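Local coordinates for PPC domain-containing protein (Archaeoglobus fulgidus, PDB 2H6L) that is of unknown function but binds zinc through histidines and assembles as a trimer of plant- and prokaryote-conserved (PPC) domains, at residues A[24-29]-A[88-93]; A[35-40]-A[122-127]. All blocks are in the same frame, centred on the assembly; numbering follows the deposited sequence.

Contact 1. Residues A[24-29]-A[88-93]; sequences RQIEEF and CHIHVL. With ZN (zinc ion), chain D.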
ATOM      1  N   ARG A  24       2.554 -17.965   5.866  1.00 22.19           N
ATOM      2  CA  ARG A  24       3.570 -18.899   6.347  1.00 22.11           C
ATOM      3  C   ARG A  24       4.940 -18.720   5.697  1.00 20.57           C
ATOM      4  O   ARG A  24       5.968 -18.797   6.377  1.00 19.59           O
ATOM      5  CB  ARG A  24       3.100 -20.342   6.151  1.00 24.84           C
ATOM      6  CG  ARG A  24       1.816 -20.680   6.898  1.00 31.39           C
ATOM      7  CD  ARG A  24       1.997 -20.598   8.405  1.00 34.51           C
ATOM      8  NE  ARG A  24       0.732 -20.785   9.112  1.00 39.11           N
ATOM      9  CZ  ARG A  24       0.611 -20.860  10.434  1.00 40.10           C
ATOM     10  NH1 ARG A  24       1.683 -20.765  11.210  1.00 40.97           N
ATOM     11  NH2 ARG A  24      -0.583 -21.024  10.984  1.00 40.96           N
ATOM     12  N   GLN A  25       4.962 -18.487   4.387  1.00 19.59           N
ATOM     13  CA  GLN A  25       6.227 -18.307   3.683  1.00 18.19           C
ATOM     14  C   GLN A  25       6.969 -17.076   4.173  1.00 17.79           C
ATOM     15  O   GLN A  25       8.172 -17.118   4.405  1.00 19.11           O
ATOM     16  CB  GLN A  25       5.993 -18.198   2.181  1.00 18.82           C
ATOM     17  CG  GLN A  25       5.457 -19.473   1.574  1.00 21.49           C
ATOM     18  CD  GLN A  25       5.451 -19.444   0.062  1.00 22.99           C
ATOM     19  OE1 GLN A  25       6.501 -19.363  -0.573  1.00 22.71           O
ATOM     20  NE2 GLN A  25       4.264 -19.509  -0.522  1.00 26.46           N
ATOM     21  N   ILE A  26       6.247 -15.975   4.330  1.00 16.71           N
ATOM     22  CA  ILE A  26       6.865 -14.754   4.809  1.00 15.63           C
ATOM     23  C   ILE A  26       7.435 -14.997   6.202  1.00 16.31           C
ATOM     24  O   ILE A  26       8.584 -14.656   6.482  1.00 15.89           O
ATOM     25  CB  ILE A  26       5.836 -13.594   4.850  1.00 14.10           C
ATOM     26  CG1 ILE A  26       5.408 -13.252   3.414  1.00 15.21           C
ATOM     27  CG2 ILE A  26       6.438 -12.375   5.560  1.00 11.80           C
ATOM     28  CD1 ILE A  26       4.423 -12.094   3.291  1.00 11.85           C
ATOM     29  N   GLU A  27       6.636 -15.603   7.072  1.00 18.06           N
ATOM     30  CA  GLU A  27       7.086 -15.877   8.430  1.00 21.08           C
ATOM     31  C   GLU A  27       8.343 -16.740   8.443  1.00 21.11           C
ATOM     32  O   GLU A  27       9.206 -16.562   9.296  1.00 22.40           O
ATOM     33  CB  GLU A  27       5.964 -16.537   9.246  1.00 23.92           C
ATOM     34  CG  GLU A  27       4.676 -15.705   9.272  1.00 30.47           C
ATOM     35  CD  GLU A  27       3.829 -15.930  10.515  1.00 34.71           C
ATOM     36  OE1 GLU A  27       3.720 -17.092  10.964  1.00 36.70           O
ATOM     37  OE2 GLU A  27       3.259 -14.940  11.036  1.00 35.81           O
ATOM     38  N   GLU A  28       8.460 -17.668   7.497  1.00 21.43           N
ATOM     39  CA  GLU A  28       9.651 -18.508   7.450  1.00 22.56           C
ATOM     40  C   GLU A  28      10.839 -17.641   7.065  1.00 22.10           C
ATOM     41  O   GLU A  28      11.930 -17.777   7.620  1.00 22.20           O
ATOM     42  CB  GLU A  28       9.471 -19.648   6.444  1.00 25.11           C
ATOM     43  CG  GLU A  28       8.491 -20.719   6.913  1.00 28.00           C
ATOM     44  CD  GLU A  28       8.193 -21.754   5.844  1.00 31.77           C
ATOM     45  OE1 GLU A  28       9.151 -22.357   5.315  1.00 32.88           O
ATOM     46  OE2 GLU A  28       7.000 -21.963   5.536  1.00 34.41           O
ATOM     47  N   PHE A  29      10.626 -16.740   6.114  1.00 21.55           N
ATOM     48  CA  PHE A  29      11.687 -15.846   5.685  1.00 21.42           C
ATOM     49  C   PHE A  29      12.186 -14.996   6.858  1.00 22.06           C
ATOM     50  O   PHE A  29      13.393 -14.865   7.080  1.00 22.71           O
ATOM     51  CB  PHE A  29      11.178 -14.918   4.587  1.00 21.17           C
ATOM     52  CG  PHE A  29      12.152 -13.846   4.219  1.00 20.21           C
ATOM     53  CD1 PHE A  29      13.328 -14.161   3.554  1.00 18.64           C
ATOM     54  CD2 PHE A  29      11.914 -12.520   4.574  1.00 19.79           C
ATOM     55  CE1 PHE A  29      14.258 -13.174   3.248  1.00 21.11           C
ATOM     56  CE2 PHE A  29      12.834 -11.524   4.273  1.00 18.97           C
ATOM     57  CZ  PHE A  29      14.013 -11.851   3.607  1.00 19.46           C
ATOM     58  N   CYS A  88       3.207 -11.728  11.704  1.00 23.00           N
ATOM     59  CA  CYS A  88       2.689 -10.879  10.634  1.00 20.77           C
ATOM     60  C   CYS A  88       1.237 -10.460  10.847  1.00 19.71           C
ATOM     61  O   CYS A  88       0.393 -11.275  11.206  1.00 19.29           O
ATOM     62  CB  CYS A  88       2.783 -11.593   9.275  1.00 20.48           C
ATOM     63  SG  CYS A  88       4.450 -11.935   8.655  1.00 25.69           S
ATOM     64  N   HIS A  89       0.965  -9.175  10.626  1.00 17.97           N
ATOM     65  CA  HIS A  89      -0.378  -8.623  10.714  1.00 15.17           C
ATOM     66  C   HIS A  89      -0.597  -8.046   9.325  1.00 14.66           C
ATOM     67  O   HIS A  89      -0.021  -7.019   8.979  1.00 16.15           O
ATOM     68  CB  HIS A  89      -0.467  -7.494  11.734  1.00 15.24           C
ATOM     69  CG  HIS A  89      -1.846  -6.931  11.873  1.00 17.90           C
ATOM     70  ND1 HIS A  89      -2.130  -5.829  12.651  1.00 17.91           N
ATOM     71  CD2 HIS A  89      -3.024  -7.327  11.336  1.00 16.76           C
ATOM     72  CE1 HIS A  89      -3.422  -5.570  12.586  1.00 17.48           C
ATOM     73  NE2 HIS A  89      -3.990  -6.464  11.795  1.00 18.22           N
ATOM     74  N   ILE A  90      -1.437  -8.697   8.534  1.00 16.00           N
ATOM     75  CA  ILE A  90      -1.660  -8.253   7.166  1.00 16.99           C
ATOM     76  C   ILE A  90      -3.112  -8.055   6.777  1.00 16.25           C
ATOM     77  O   ILE A  90      -3.976  -8.855   7.125  1.00 17.30           O
ATOM     78  CB  ILE A  90      -1.059  -9.271   6.170  1.00 16.58           C
ATOM     79  CG1 ILE A  90       0.411  -9.508   6.498  1.00 16.09           C
ATOM     80  CG2 ILE A  90      -1.239  -8.771   4.731  1.00 16.28           C
ATOM     81  CD1 ILE A  90       0.991 -10.739   5.829  1.00 17.37           C
ATOM     82  N   HIS A  91      -3.370  -6.983   6.037  1.00 15.29           N
ATOM     83  CA  HIS A  91      -4.707  -6.706   5.547  1.00 16.10           C
ATOM     84  C   HIS A  91      -4.627  -6.763   4.029  1.00 16.91           C
ATOM     85  O   HIS A  91      -3.614  -6.379   3.441  1.00 17.88           O
ATOM     86  CB  HIS A  91      -5.193  -5.331   6.018  1.00 17.29           C
ATOM     87  CG  HIS A  91      -5.745  -5.336   7.411  1.00 19.09           C
ATOM     88  ND1 HIS A  91      -6.630  -4.383   7.868  1.00 22.16           N
ATOM     89  CD2 HIS A  91      -5.555  -6.195   8.441  1.00 16.96           C
ATOM     90  CE1 HIS A  91      -6.964  -4.655   9.117  1.00 18.94           C
ATOM     91  NE2 HIS A  91      -6.326  -5.750   9.488  1.00 17.56           N
ATOM     92  N   VAL A  92      -5.680  -7.257   3.391  1.00 16.20           N
ATOM     93  CA  VAL A  92      -5.668  -7.361   1.941  1.00 17.58           C
ATOM     94  C   VAL A  92      -6.971  -7.018   1.268  1.00 18.27           C
ATOM     95  O   VAL A  92      -8.026  -6.908   1.896  1.00 18.47           O
ATOM     96  CB  VAL A  92      -5.329  -8.798   1.464  1.00 19.98           C
ATOM     97  CG1 VAL A  92      -3.927  -9.182   1.885  1.00 18.33           C
ATOM     98  CG2 VAL A  92      -6.367  -9.783   2.018  1.00 19.61           C
ATOM     99  N   LEU A  93      -6.855  -6.856  -0.042  1.00 17.87           N
ATOM    100  CA  LEU A  93      -7.969  -6.601  -0.934  1.00 18.30           C
ATOM    101  C   LEU A  93      -7.708  -7.603  -2.054  1.00 16.68           C
ATOM    102  O   LEU A  93      -6.659  -7.577  -2.704  1.00 12.65           O
ATOM    103  CB  LEU A  93      -7.930  -5.165  -1.451  1.00 20.78           C
ATOM    104  CG  LEU A  93      -8.641  -4.189  -0.514  1.00 21.27           C
ATOM    105  CD1 LEU A  93      -7.808  -2.937  -0.310  1.00 21.90           C
ATOM    106  CD2 LEU A  93     -10.002  -3.863  -1.101  1.00 19.96           C
TER
HETATM  107 ZN    ZN D 401      -6.096  -6.918  11.338  1.00 26.53          ZN
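Ile26 and Glu27, on one turn of helix 22-33, meet Cys88 where strand 85-96 passes it, a helix-on-sheet packing within the PPC domain. The segment axes approach to 10.0 Å and run at 144°, closer to antiparallel than to crossed. CG2 of Ile26 rests on Cys88 SG at 3.7 Å, while its other branch reaches further along the strand to Ile90, CD1 to CD1 at 4.5 Å. Glu27 lies alongside: CG is set beside the backbone N (chi1 -56°), and the extended chain beyond it delivers OE2 to Cys88 N at 3.3 Å. That bond is long but fairly straight, 162° at the hydrogen, and uses the anti lone pair of OE2. Cutting Glu27 back to an alanine is likely to leave Cys88 N without this acceptor and to uncover the flank of the thiol that CG now touches. Strand alternation explains the rest: Cys88 and Ile90 face the helix, whereas the intervening His89 points away and, with His91 and His104, binds zinc. The ND1 atoms are held as well, His89 ND1 bonding Glu114 and His91 ND1 the carbonyl of Ile72, both of a second subunit. His89 NE2 and His91 NE2 each lie 2.2 Å from the zinc.

Contact 2. Residues A[35-40]-A[122-127]; sequences IHAAHI and GEAPER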
ATOM      1  N   ILE A  35      14.320 -11.188  11.357  1.00 19.55           N
ATOM      2  CA  ILE A  35      13.672  -9.876  11.282  1.00 22.42           C
ATOM      3  C   ILE A  35      12.519  -9.868  12.290  1.00 20.47           C
ATOM      4  O   ILE A  35      11.611 -10.688  12.190  1.00 19.32           O
ATOM      5  CB  ILE A  35      13.075  -9.611   9.877  1.00 22.91           C
ATOM      6  CG1 ILE A  35      14.123  -9.864   8.788  1.00 23.11           C
ATOM      7  CG2 ILE A  35      12.567  -8.178   9.796  1.00 21.85           C
ATOM      8  CD1 ILE A  35      15.293  -8.939   8.846  1.00 28.96           C
ATOM      9  N   HIS A  36      12.548  -8.948  13.248  1.00 20.79           N
ATOM     10  CA  HIS A  36      11.497  -8.878  14.263  1.00 22.03           C
ATOM     11  C   HIS A  36      10.537  -7.711  14.089  1.00 21.86           C
ATOM     12  O   HIS A  36       9.484  -7.666  14.725  1.00 21.85           O
ATOM     13  CB  HIS A  36      12.123  -8.814  15.659  1.00 23.49           C
ATOM     14  CG  HIS A  36      12.921 -10.029  16.016  1.00 26.73           C
ATOM     15  ND1 HIS A  36      13.661 -10.121  17.176  1.00 28.92           N
ATOM     16  CD2 HIS A  36      13.097 -11.204  15.364  1.00 27.43           C
ATOM     17  CE1 HIS A  36      14.260 -11.299  17.222  1.00 29.27           C
ATOM     18  NE2 HIS A  36      13.933 -11.974  16.134  1.00 28.51           N
ATOM     19  N   ALA A  37      10.902  -6.767  13.228  1.00 20.79           N
ATOM     20  CA  ALA A  37      10.067  -5.601  12.965  1.00 19.01           C
ATOM     21  C   ALA A  37      10.242  -5.220  11.499  1.00 18.71           C
ATOM     22  O   ALA A  37      11.364  -5.162  11.004  1.00 17.02           O
ATOM     23  CB  ALA A  37      10.488  -4.444  13.868  1.00 14.04           C
ATOM     24  N   ALA A  38       9.138  -4.972  10.803  1.00 19.75           N
ATOM     25  CA  ALA A  38       9.212  -4.612   9.390  1.00 20.33           C
ATOM     26  C   ALA A  38       7.886  -4.151   8.809  1.00 21.40           C
ATOM     27  O   ALA A  38       6.831  -4.309   9.423  1.00 22.11           O
ATOM     28  CB  ALA A  38       9.725  -5.801   8.582  1.00 17.54           C
ATOM     29  N   HIS A  39       7.966  -3.559   7.620  1.00 20.48           N
ATOM     30  CA  HIS A  39       6.791  -3.110   6.890  1.00 21.20           C
ATOM     31  C   HIS A  39       6.684  -4.100   5.738  1.00 21.00           C
ATOM     32  O   HIS A  39       7.699  -4.474   5.149  1.00 19.89           O
ATOM     33  CB  HIS A  39       6.990  -1.704   6.331  1.00 22.51           C
ATOM     34  CG  HIS A  39       5.852  -1.233   5.481  1.00 22.77           C
ATOM     35  ND1 HIS A  39       6.031  -0.717   4.215  1.00 22.42           N
ATOM     36  CD2 HIS A  39       4.520  -1.192   5.721  1.00 21.96           C
ATOM     37  CE1 HIS A  39       4.857  -0.376   3.713  1.00 22.64           C
ATOM     38  NE2 HIS A  39       3.924  -0.654   4.607  1.00 24.22           N
ATOM     39  N   ILE A  40       5.464  -4.519   5.421  1.00 21.75           N
ATOM     40  CA  ILE A  40       5.237  -5.496   4.365  1.00 20.63           C
ATOM     41  C   ILE A  40       4.283  -5.018   3.286  1.00 20.88           C
ATOM     42  O   ILE A  40       3.284  -4.361   3.572  1.00 17.82           O
ATOM     43  CB  ILE A  40       4.632  -6.787   4.936  1.00 22.88           C
ATOM     44  CG1 ILE A  40       5.610  -7.443   5.912  1.00 23.56           C
ATOM     45  CG2 ILE A  40       4.252  -7.727   3.803  1.00 22.48           C
ATOM     46  CD1 ILE A  40       4.986  -8.583   6.705  1.00 26.73           C
ATOM     47  N   GLY A 122      15.553  -1.739  15.318  1.00 17.91           N
ATOM     48  CA  GLY A 122      15.275  -1.004  16.542  1.00 16.39           C
ATOM     49  C   GLY A 122      14.513  -1.934  17.461  1.00 19.91           C
ATOM     50  O   GLY A 122      14.421  -3.128  17.186  1.00 18.29           O
ATOM     51  N   GLU A 123      13.967  -1.413  18.552  1.00 21.86           N
ATOM     52  CA  GLU A 123      13.212  -2.265  19.467  1.00 23.80           C
ATOM     53  C   GLU A 123      11.900  -2.690  18.821  1.00 22.77           C
ATOM     54  O   GLU A 123      11.059  -1.860  18.507  1.00 22.37           O
ATOM     55  CB  GLU A 123      12.932  -1.525  20.774  1.00 23.92           C
ATOM     56  CG  GLU A 123      14.186  -1.135  21.528  1.00 28.79           C
ATOM     57  CD  GLU A 123      15.093  -2.324  21.787  1.00 31.77           C
ATOM     58  OE1 GLU A 123      14.564  -3.407  22.110  1.00 33.16           O
ATOM     59  OE2 GLU A 123      16.330  -2.177  21.682  1.00 34.03           O
ATOM     60  N   ALA A 124      11.730  -3.991  18.624  1.00 23.15           N
ATOM     61  CA  ALA A 124      10.519  -4.516  18.010  1.00 23.80           C
ATOM     62  C   ALA A 124       9.313  -4.435  18.938  1.00 23.32           C
ATOM     63  O   ALA A 124       9.397  -4.770  20.119  1.00 21.71           O
ATOM     64  CB  ALA A 124      10.737  -5.970  17.581  1.00 22.73           C
ATOM     65  N   PRO A 125       8.173  -3.966  18.415  1.00 24.99           N
ATOM     66  CA  PRO A 125       6.990  -3.883  19.272  1.00 25.09           C
ATOM     67  C   PRO A 125       6.464  -5.287  19.565  1.00 26.68           C
ATOM     68  O   PRO A 125       6.515  -6.175  18.705  1.00 24.54           O
ATOM     69  CB  PRO A 125       6.019  -3.040  18.452  1.00 24.33           C
ATOM     70  CG  PRO A 125       6.415  -3.326  17.043  1.00 26.60           C
ATOM     71  CD  PRO A 125       7.922  -3.349  17.101  1.00 24.42           C
ATOM     72  N   GLU A 126       5.991  -5.482  20.792  1.00 25.79           N
ATOM     73  CA  GLU A 126       5.461  -6.766  21.215  1.00 27.21           C
ATOM     74  C   GLU A 126       3.951  -6.659  21.353  1.00 26.23           C
ATOM     75  O   GLU A 126       3.432  -5.648  21.832  1.00 26.76           O
ATOM     76  CB  GLU A 126       6.065  -7.172  22.559  1.00 31.09           C
ATOM     77  CG  GLU A 126       7.581  -7.229  22.584  1.00 35.26           C
ATOM     78  CD  GLU A 126       8.109  -7.770  23.898  1.00 38.79           C
ATOM     79  OE1 GLU A 126       7.784  -8.933  24.220  1.00 41.78           O
ATOM     80  OE2 GLU A 126       8.837  -7.040  24.605  1.00 37.92           O
ATOM     81  N   ARG A 127       3.248  -7.701  20.934  1.00 24.68           N
ATOM     82  CA  ARG A 127       1.798  -7.713  21.014  1.00 26.32           C
ATOM     83  C   ARG A 127       1.307  -8.340  22.315  1.00 27.91           C
ATOM     84  O   ARG A 127       1.657  -9.473  22.647  1.00 29.63           O
ATOM     85  CB  ARG A 127       1.210  -8.458  19.810  1.00 25.31           C
ATOM     86  CG  ARG A 127       1.336  -7.691  18.495  1.00 22.92           C
ATOM     87  CD  ARG A 127       0.736  -8.442  17.314  1.00 22.57           C
ATOM     88  NE  ARG A 127       0.946  -7.715  16.063  1.00 20.65           N
ATOM     89  CZ  ARG A 127       0.303  -6.601  15.729  1.00 20.17           C
ATOM     90  NH1 ARG A 127      -0.603  -6.083  16.548  1.00 15.53           N
ATOM     91  NH2 ARG A 127       0.576  -5.994  14.580  1.00 15.64           N
TER
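His36 carries its CG beside the backbone N, anti to the carbonyl carbon (chi1 -63°), and this rotation separates the two ends of its side chain: CB meets Ala124, but the imidazole is swung off past it. The evidence is in the distances, for His36 CB stands 3.7 Å from Ala124 CB, whereas His36 CG is already 4.9 Å from that same methyl. The contact joins the loop entering strand 38-43 of the PPC-domain antiparallel sheet to the irregular segment that follows strand 113-119, a loop-to-loop packing at the strand's N-terminal end.

Ala124 supplies the central group. Its CB fits against the His36 peptide, 3.6 Å from His36 O, and also touches the methyl of the next residue, Ala37 CB, at 4.0 Å. These are van der Waals approaches, and no hydrogen bond links the two segments. The nearest pair of CA atoms is Ala37 CA and Ala124 CA, 5.2 Å apart. Such short spacing is consistent with both residues turning only a methyl toward the other segment.

Each side is tied separately to the sheet: Ala37 shares a backbone hydrogen bond with Leu120, and Pro125, which has no N-H to give, is joined through its backbone to Met81. Phe6 of strand 2-7 packs on both Ala37 and Pro125, bridging the two segments. The proline ring touches Ala37 with one corner, Pro125 CD lying 4.3 Å from Ala37 CB.

Overall arrangement
Contacts 1 and 2 have centres 13 Å apart and alternate along the chain, helix 22-33 being followed, after a short loop, by strand 38-43. They meet on both faces of strand 85-96. On the helix side, Ile40 CD1 of segment 35-40 lies 3.9 Å from Cys88 SG and 4.2 Å from Ile26 CG2, extending one apolar layer. On the zinc side, segment 122-127 ends in Arg127, whose NH2 packs 3.3 Å from His89 ND1. The second subunit joins the two here: the Glu114 of that subunit which holds His89 also forms a salt bridge, through OE2, with Arg127 NH1. Contact 2 itself stays more remote, the Pro125 side chain about 10 Å from that of His89.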